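Protein SSD1 (Saccharomyces cerevisiae S288C, PDB 7AM1) binds mRNA untranslated regions and represses translation as a non-enzymatic relative of the RNase II nucleases, and is implicated in stress response and cell-cycle control. Local coordinates at residues A447-V452 against V671-L676; L524-D529 against I552-N557; S558-K563 against T658-P663. One frame throughout, in Å; residues are numbered along the deposited sequence.

Contact 1: residues A447-V452 against V671-L676; sequences ATLSVV and VVHRQL
Leu449, on strand 446-456, meets the imidazole of His673, on helix 668-681, from above: its CD1 methyl lies over one face of the ring. The two side chains cross obliquely. Of Leu449, CD1 alone comes close to the ring. It sits 3.8 Å from the centroid of the His673 ring, 27° off the ring normal, which makes this a CH-pi contact displaced toward the rim. The displacement favours one part of the ring, since Leu449 CD1 is 3.5 Å from His673 ND1 and 3.6 Å from His673 CG. With chi2 of Leu449 at 180°, CD1 carries the chain straight on from CA and CB, and this extended branch is what spans the gap between strand and helix. A second helix residue, one turn on, receives the same methyl more loosely: Leu676 CD2 lies 4.4 Å from Leu449 CD1.

The imidazole is also held at its polar end. His673 NE2 bonds to the backbone carbonyl of Phe660, and as a carbonyl can only accept, NE2 must be the donor. On the strand, Thr448 and Ser450 point away from the helix; Ser450 OG bonds to His395 and Ser470. The backbone at Leu449 is tied to Val396 in the neighbouring strand.

The pair illustrates how an RNB-domain sheet and a helix more than 200 residues away in sequence can be joined where all touching residues are buried. The histidine divides its labour: the face of the ring meets the leucine methyl, while NE2 is bonded to Phe660 O, so that this buried polar nitrogen has a partner within an otherwise apolar contact.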
# COMPACT_ATOMS: atom_id res chain seq x y z
N ALA A 447 -31.42 1.92 9.20
CA ALA A 447 -30.88 2.39 10.47
C ALA A 447 -29.44 2.85 10.25
O ALA A 447 -28.65 2.16 9.60
CB ALA A 447 -30.92 1.28 11.51
N THR A 448 -29.10 4.02 10.80
CA THR A 448 -27.81 4.63 10.56
C THR A 448 -27.28 5.24 11.84
O THR A 448 -28.00 5.38 12.84
CB THR A 448 -27.89 5.69 9.45
OG1 THR A 448 -29.02 6.54 9.68
CG2 THR A 448 -28.03 5.05 8.07
N LEU A 449 -25.99 5.56 11.84
CA LEU A 449 -25.37 6.42 12.84
C LEU A 449 -24.95 7.69 12.12
O LEU A 449 -24.28 7.63 11.08
CB LEU A 449 -24.16 5.73 13.49
CG LEU A 449 -24.41 4.43 14.25
CD1 LEU A 449 -23.10 3.87 14.83
CD2 LEU A 449 -25.44 4.61 15.36
N SER A 450 -25.34 8.84 12.66
CA SER A 450 -25.19 10.10 11.94
C SER A 450 -24.34 11.08 12.73
O SER A 450 -24.41 11.13 13.96
CB SER A 450 -26.55 10.73 11.64
OG SER A 450 -27.34 9.88 10.82
N VAL A 451 -23.55 11.86 12.00
CA VAL A 451 -22.85 13.03 12.52
C VAL A 451 -23.35 14.23 11.72
O VAL A 451 -23.15 14.30 10.50
CB VAL A 451 -21.33 12.88 12.41
CG1 VAL A 451 -20.64 14.15 12.88
CG2 VAL A 451 -20.85 11.67 13.22
N VAL A 452 -24.02 15.16 12.40
CA VAL A 452 -24.68 16.29 11.76
C VAL A 452 -23.99 17.57 12.21
O VAL A 452 -23.96 17.88 13.41
CB VAL A 452 -26.18 16.33 12.10
CG1 VAL A 452 -26.86 17.51 11.41
CG2 VAL A 452 -26.83 15.02 11.69
N VAL A 671 -16.30 -2.29 16.24
CA VAL A 671 -15.94 -1.98 17.62
C VAL A 671 -16.22 -0.52 17.93
O VAL A 671 -16.80 -0.18 18.96
CB VAL A 671 -14.46 -2.34 17.88
CG1 VAL A 671 -14.10 -2.05 19.33
CG2 VAL A 671 -14.19 -3.81 17.54
N VAL A 672 -15.80 0.37 17.03
CA VAL A 672 -16.03 1.80 17.23
C VAL A 672 -17.52 2.10 17.29
O VAL A 672 -17.96 2.92 18.11
CB VAL A 672 -15.33 2.61 16.12
CG1 VAL A 672 -15.74 4.08 16.18
CG2 VAL A 672 -13.82 2.45 16.21
N HIS A 673 -18.32 1.47 16.43
CA HIS A 673 -19.76 1.71 16.47
C HIS A 673 -20.36 1.29 17.80
O HIS A 673 -21.19 2.00 18.38
CB HIS A 673 -20.44 0.99 15.31
CG HIS A 673 -20.32 1.69 14.00
ND1 HIS A 673 -21.27 1.58 13.01
CD2 HIS A 673 -19.35 2.49 13.50
CE1 HIS A 673 -20.90 2.30 11.97
NE2 HIS A 673 -19.73 2.86 12.24
N ARG A 674 -19.96 0.12 18.31
CA ARG A 674 -20.48 -0.32 19.60
C ARG A 674 -20.00 0.59 20.73
O ARG A 674 -20.76 0.85 21.67
CB ARG A 674 -20.07 -1.77 19.85
CG ARG A 674 -20.66 -2.74 18.84
CD ARG A 674 -20.59 -4.19 19.29
NE ARG A 674 -21.49 -5.04 18.51
CZ ARG A 674 -21.14 -5.76 17.44
NH1 ARG A 674 -19.88 -5.76 17.01
NH2 ARG A 674 -22.05 -6.49 16.81
N GLN A 675 -18.78 1.11 20.62
CA GLN A 675 -18.30 2.07 21.61
C GLN A 675 -19.10 3.37 21.54
O GLN A 675 -19.45 3.95 22.58
CB GLN A 675 -16.82 2.34 21.39
CG GLN A 675 -15.94 1.18 21.82
CD GLN A 675 -14.46 1.50 21.80
OE1 GLN A 675 -14.04 2.52 21.27
NE2 GLN A 675 -13.65 0.61 22.38
N LEU A 676 -19.41 3.85 20.33
CA LEU A 676 -20.17 5.08 20.21
C LEU A 676 -21.58 4.92 20.78
O LEU A 676 -22.08 5.82 21.47
CB LEU A 676 -20.24 5.52 18.75
CG LEU A 676 -21.04 6.81 18.48
CD1 LEU A 676 -20.42 7.98 19.22
CD2 LEU A 676 -21.13 7.09 17.00

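Contact 2: residues L524-D529 against I552-N557; sequences LLESLD and IKRKVN
Glu526 OE1 is gripped by three groups: Arg554 NH2 at 2.6 Å, a water at 2.8 Å, and Asn550 ND2. The arginine bond is the charged one, a monodentate salt bridge, through NH2 alone, with an N-H...O angle of 156°. It reaches OE1 on the anti side of the carboxylate, near the plane of the guanidinium, whose own plane is turned 32° from that of the acid. The same water, lying at the guanidinium edge, gives a hydrogen to Glu526 OE1 and accepts one from Arg554 NE at 2.9 Å, so direct and water-mediated bonds run side by side between the same two residues.

Arg554 is stretched out from CG to NE, whereas Glu526 bends at chi2 (66°), and together they bridge helices 523-529 and 544-568 by the ends of their side chains. Arg554 NH1 has a further acidic partner, Glu551.

The junction between these two RNB-domain segments is therefore polar throughout. Two acids share one guanidinium, which probably stabilises both carboxylates in their charged form, and the bridging water, bonded to NE, probably helps to hold the turn of the guanidinium.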
# COMPACT_ATOMS: atom_id res chain seq x y z
N LEU A 524 -0.90 8.78 -2.30
CA LEU A 524 -0.09 7.81 -1.58
C LEU A 524 -0.27 7.97 -0.07
O LEU A 524 -0.36 6.98 0.66
CB LEU A 524 1.38 7.94 -1.99
CG LEU A 524 1.67 7.71 -3.48
CD1 LEU A 524 3.15 7.85 -3.80
CD2 LEU A 524 1.16 6.36 -3.98
N LEU A 525 -0.34 9.21 0.42
CA LEU A 525 -0.56 9.39 1.85
C LEU A 525 -1.92 8.82 2.27
O LEU A 525 -2.03 8.22 3.35
CB LEU A 525 -0.45 10.86 2.24
CG LEU A 525 0.89 11.55 1.99
CD1 LEU A 525 1.02 12.79 2.87
CD2 LEU A 525 2.08 10.62 2.20
N GLU A 526 -2.95 8.96 1.44
CA GLU A 526 -4.23 8.33 1.74
C GLU A 526 -4.05 6.83 1.97
O GLU A 526 -4.64 6.27 2.90
CB GLU A 526 -5.24 8.60 0.62
CG GLU A 526 -6.42 7.63 0.54
CD GLU A 526 -7.37 7.68 1.73
OE1 GLU A 526 -7.25 8.61 2.57
OE2 GLU A 526 -8.25 6.80 1.81
N SER A 527 -3.23 6.17 1.15
CA SER A 527 -3.07 4.73 1.24
C SER A 527 -2.33 4.30 2.50
O SER A 527 -2.34 3.12 2.84
CB SER A 527 -2.37 4.17 -0.01
OG SER A 527 -0.97 4.38 0.02
N LEU A 528 -1.66 5.23 3.19
CA LEU A 528 -1.15 4.93 4.52
C LEU A 528 -2.27 4.69 5.52
O LEU A 528 -2.05 4.01 6.52
CB LEU A 528 -0.25 6.06 5.02
CG LEU A 528 1.09 6.24 4.30
CD1 LEU A 528 1.73 7.56 4.72
CD2 LEU A 528 2.03 5.06 4.58
N ASP A 529 -3.47 5.23 5.28
CA ASP A 529 -4.55 5.04 6.24
C ASP A 529 -5.57 4.00 5.81
O ASP A 529 -6.10 3.28 6.66
CB ASP A 529 -5.30 6.34 6.50
CG ASP A 529 -6.28 6.21 7.64
OD1 ASP A 529 -5.81 6.03 8.79
OD2 ASP A 529 -7.51 6.25 7.40
N ILE A 552 -14.88 14.77 3.85
CA ILE A 552 -16.02 14.77 4.76
C ILE A 552 -15.93 13.59 5.72
O ILE A 552 -16.17 13.73 6.92
CB ILE A 552 -17.34 14.78 3.98
CG1 ILE A 552 -17.56 16.16 3.34
CG2 ILE A 552 -18.52 14.42 4.89
CD1 ILE A 552 -18.67 16.20 2.31
N LYS A 553 -15.56 12.41 5.21
CA LYS A 553 -15.43 11.23 6.07
C LYS A 553 -14.29 11.39 7.06
O LYS A 553 -14.37 10.90 8.19
CB LYS A 553 -15.21 9.98 5.21
CG LYS A 553 -16.47 9.49 4.52
CD LYS A 553 -16.17 8.37 3.53
CE LYS A 553 -17.45 7.81 2.93
NZ LYS A 553 -17.19 6.71 1.95
N ARG A 554 -13.20 12.06 6.66
CA ARG A 554 -12.09 12.29 7.58
C ARG A 554 -12.54 13.17 8.74
O ARG A 554 -12.16 12.94 9.90
CB ARG A 554 -10.92 12.93 6.85
CG ARG A 554 -10.13 11.95 5.97
CD ARG A 554 -9.12 12.66 5.09
NE ARG A 554 -8.28 11.71 4.36
CZ ARG A 554 -7.24 12.03 3.62
NH1 ARG A 554 -6.88 13.30 3.49
NH2 ARG A 554 -6.54 11.08 3.00
N LYS A 555 -13.36 14.18 8.45
CA LYS A 555 -13.92 15.01 9.51
C LYS A 555 -14.84 14.19 10.40
O LYS A 555 -14.77 14.28 11.63
CB LYS A 555 -14.65 16.20 8.90
CG LYS A 555 -15.30 17.13 9.92
CD LYS A 555 -14.27 17.82 10.79
CE LYS A 555 -14.90 18.45 12.01
NZ LYS A 555 -13.94 19.31 12.76
N VAL A 556 -15.72 13.39 9.80
CA VAL A 556 -16.63 12.56 10.59
C VAL A 556 -15.84 11.64 11.51
O VAL A 556 -16.11 11.56 12.71
CB VAL A 556 -17.56 11.76 9.66
CG1 VAL A 556 -18.35 10.73 10.46
CG2 VAL A 556 -18.50 12.70 8.90
N ASN A 557 -14.85 10.93 10.96
CA ASN A 557 -14.04 10.04 11.78
C ASN A 557 -13.35 10.81 12.90
O ASN A 557 -13.20 10.30 14.02
CB ASN A 557 -12.99 9.33 10.93
CG ASN A 557 -13.58 8.24 10.05
OD1 ASN A 557 -14.53 7.55 10.44
ND2 ASN A 557 -13.01 8.06 8.88
O HOH W 1 -9.30 9.03 4.38

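Contact 3: residues S558-K563 against T658-P663; sequences STVAEK and THFTAP
Val560 CG2 stands over the centre of the Phe660 ring, 3.8 Å from its centroid and only 12° off the ring normal. This is a CH-pi contact, with the two side chains crossing at about a right angle. The valine's CG1 reaches the ring's near end, 3.9 Å from Phe660 CD1. Beside them, Ala561 CB packs on Thr658 CG2 at 3.6 Å.

A second shell fixes these groups. Thr658 bonds through OG1 to the carbonyl of Leu573; with OG1 trans to the backbone N (chi1 -170°), the methyl falls between N and the carbonyl carbon and faces the alanine. Phe660 is held by its backbone, whose N-H bonds to Asn557 OD1. A serine in place of Phe660 would probably leave Val560 CG2 without the ring face it rests on and open a gap between helix and loop.

Farther out, Phe660 also packs against Val556, Leu676 and the ring of His673 (planes about 40° apart), and Thr658 against Val672, so that the irregular 658-663 segment is wedged between helices 544-568 and 668-681. Thr559 turns to strand 462-472, while the Phe660 ring also reaches Leu449 on strand 446-456, so helix and loop both lie against the RNB-domain sheet.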
# COMPACT_ATOMS: atom_id res chain seq x y z
N SER A 558 -12.87 12.02 12.61
CA SER A 558 -12.25 12.85 13.63
C SER A 558 -13.23 13.17 14.75
O SER A 558 -12.88 13.12 15.93
CB SER A 558 -11.74 14.14 12.98
OG SER A 558 -11.26 15.05 13.96
N THR A 559 -14.47 13.50 14.39
CA THR A 559 -15.48 13.84 15.38
C THR A 559 -15.80 12.65 16.27
O THR A 559 -15.93 12.80 17.50
CB THR A 559 -16.74 14.34 14.68
OG1 THR A 559 -16.45 15.58 14.01
CG2 THR A 559 -17.89 14.55 15.67
N VAL A 560 -15.95 11.47 15.67
CA VAL A 560 -16.28 10.28 16.45
C VAL A 560 -15.13 9.92 17.38
O VAL A 560 -15.35 9.57 18.54
CB VAL A 560 -16.65 9.13 15.49
CG1 VAL A 560 -16.77 7.81 16.24
CG2 VAL A 560 -17.95 9.46 14.77
N ALA A 561 -13.88 10.01 16.89
CA ALA A 561 -12.73 9.73 17.73
C ALA A 561 -12.70 10.63 18.96
O ALA A 561 -12.47 10.16 20.08
CB ALA A 561 -11.43 9.89 16.94
N GLU A 562 -12.92 11.93 18.77
CA GLU A 562 -12.95 12.87 19.88
C GLU A 562 -14.04 12.51 20.88
O GLU A 562 -13.83 12.56 22.10
CB GLU A 562 -13.16 14.29 19.34
CG GLU A 562 -11.97 14.82 18.55
CD GLU A 562 -12.26 16.13 17.83
OE1 GLU A 562 -13.42 16.59 17.84
OE2 GLU A 562 -11.32 16.69 17.22
N LYS A 563 -15.21 12.12 20.37
CA LYS A 563 -16.34 11.81 21.23
C LYS A 563 -16.08 10.57 22.08
O LYS A 563 -16.30 10.59 23.30
CB LYS A 563 -17.60 11.63 20.39
CG LYS A 563 -18.83 11.27 21.21
CD LYS A 563 -20.10 11.76 20.54
CE LYS A 563 -20.17 13.29 20.53
N THR A 658 -9.97 7.88 14.35
CA THR A 658 -10.39 6.49 14.39
C THR A 658 -11.12 6.17 13.09
O THR A 658 -11.19 7.01 12.18
CB THR A 658 -11.27 6.18 15.61
OG1 THR A 658 -11.44 4.75 15.70
CG2 THR A 658 -12.63 6.84 15.50
N HIS A 659 -11.68 4.97 13.01
CA HIS A 659 -12.39 4.51 11.82
C HIS A 659 -13.83 4.20 12.17
O HIS A 659 -14.10 3.30 12.98
CB HIS A 659 -11.69 3.30 11.21
CG HIS A 659 -10.62 3.66 10.24
ND1 HIS A 659 -9.84 2.72 9.60
CD2 HIS A 659 -10.19 4.87 9.79
CE1 HIS A 659 -8.98 3.32 8.81
NE2 HIS A 659 -9.17 4.63 8.90
N PHE A 660 -14.75 4.93 11.55
CA PHE A 660 -16.18 4.86 11.81
C PHE A 660 -17.01 4.79 10.54
O PHE A 660 -18.13 4.27 10.59
CB PHE A 660 -16.60 6.08 12.66
CG PHE A 660 -18.07 6.40 12.64
CD1 PHE A 660 -18.92 5.87 13.60
CD2 PHE A 660 -18.60 7.28 11.70
CE1 PHE A 660 -20.28 6.19 13.60
CE2 PHE A 660 -19.95 7.60 11.70
CZ PHE A 660 -20.79 7.05 12.66
N THR A 661 -16.48 5.22 9.39
CA THR A 661 -17.27 5.50 8.20
C THR A 661 -17.39 4.33 7.22
O THR A 661 -18.01 4.51 6.16
CB THR A 661 -16.69 6.71 7.44
OG1 THR A 661 -15.26 6.57 7.32
CG2 THR A 661 -17.02 8.03 8.14
N ALA A 662 -16.84 3.16 7.52
CA ALA A 662 -16.85 2.04 6.57
C ALA A 662 -17.05 0.71 7.29
O ALA A 662 -16.25 -0.22 7.17
CB ALA A 662 -15.56 2.03 5.75
N PRO A 663 -18.16 0.57 8.03
CA PRO A 663 -18.42 -0.70 8.73
C PRO A 663 -18.73 -1.88 7.82
O PRO A 663 -18.66 -3.02 8.27
CB PRO A 663 -19.63 -0.36 9.62
CG PRO A 663 -20.36 0.69 8.83
CD PRO A 663 -19.25 1.54 8.23

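All three contacts lie in the RNB domain, on one side of the chain's centre. Contacts 1 and 3 are nearest, their centres about 8 Å apart, and are joined through His673 NE2 and Phe660 O at 2.7 Å. Contacts 2 and 3, with centres about 11 Å apart, share helix 544-568 and meet again where Asp529 OD2 lies 2.8 Å from His659 NE2. Even contacts 1 and 2, about 18 Å between centres, touch by Val451 CG2 and Val556 CG1 at 3.8 Å. Loop 658-663 thus touches both other contacts, and helix 544-568 also reaches strand 446-456 directly. The network is consistent with an RNB-family framework retained in a protein that is not a nuclease.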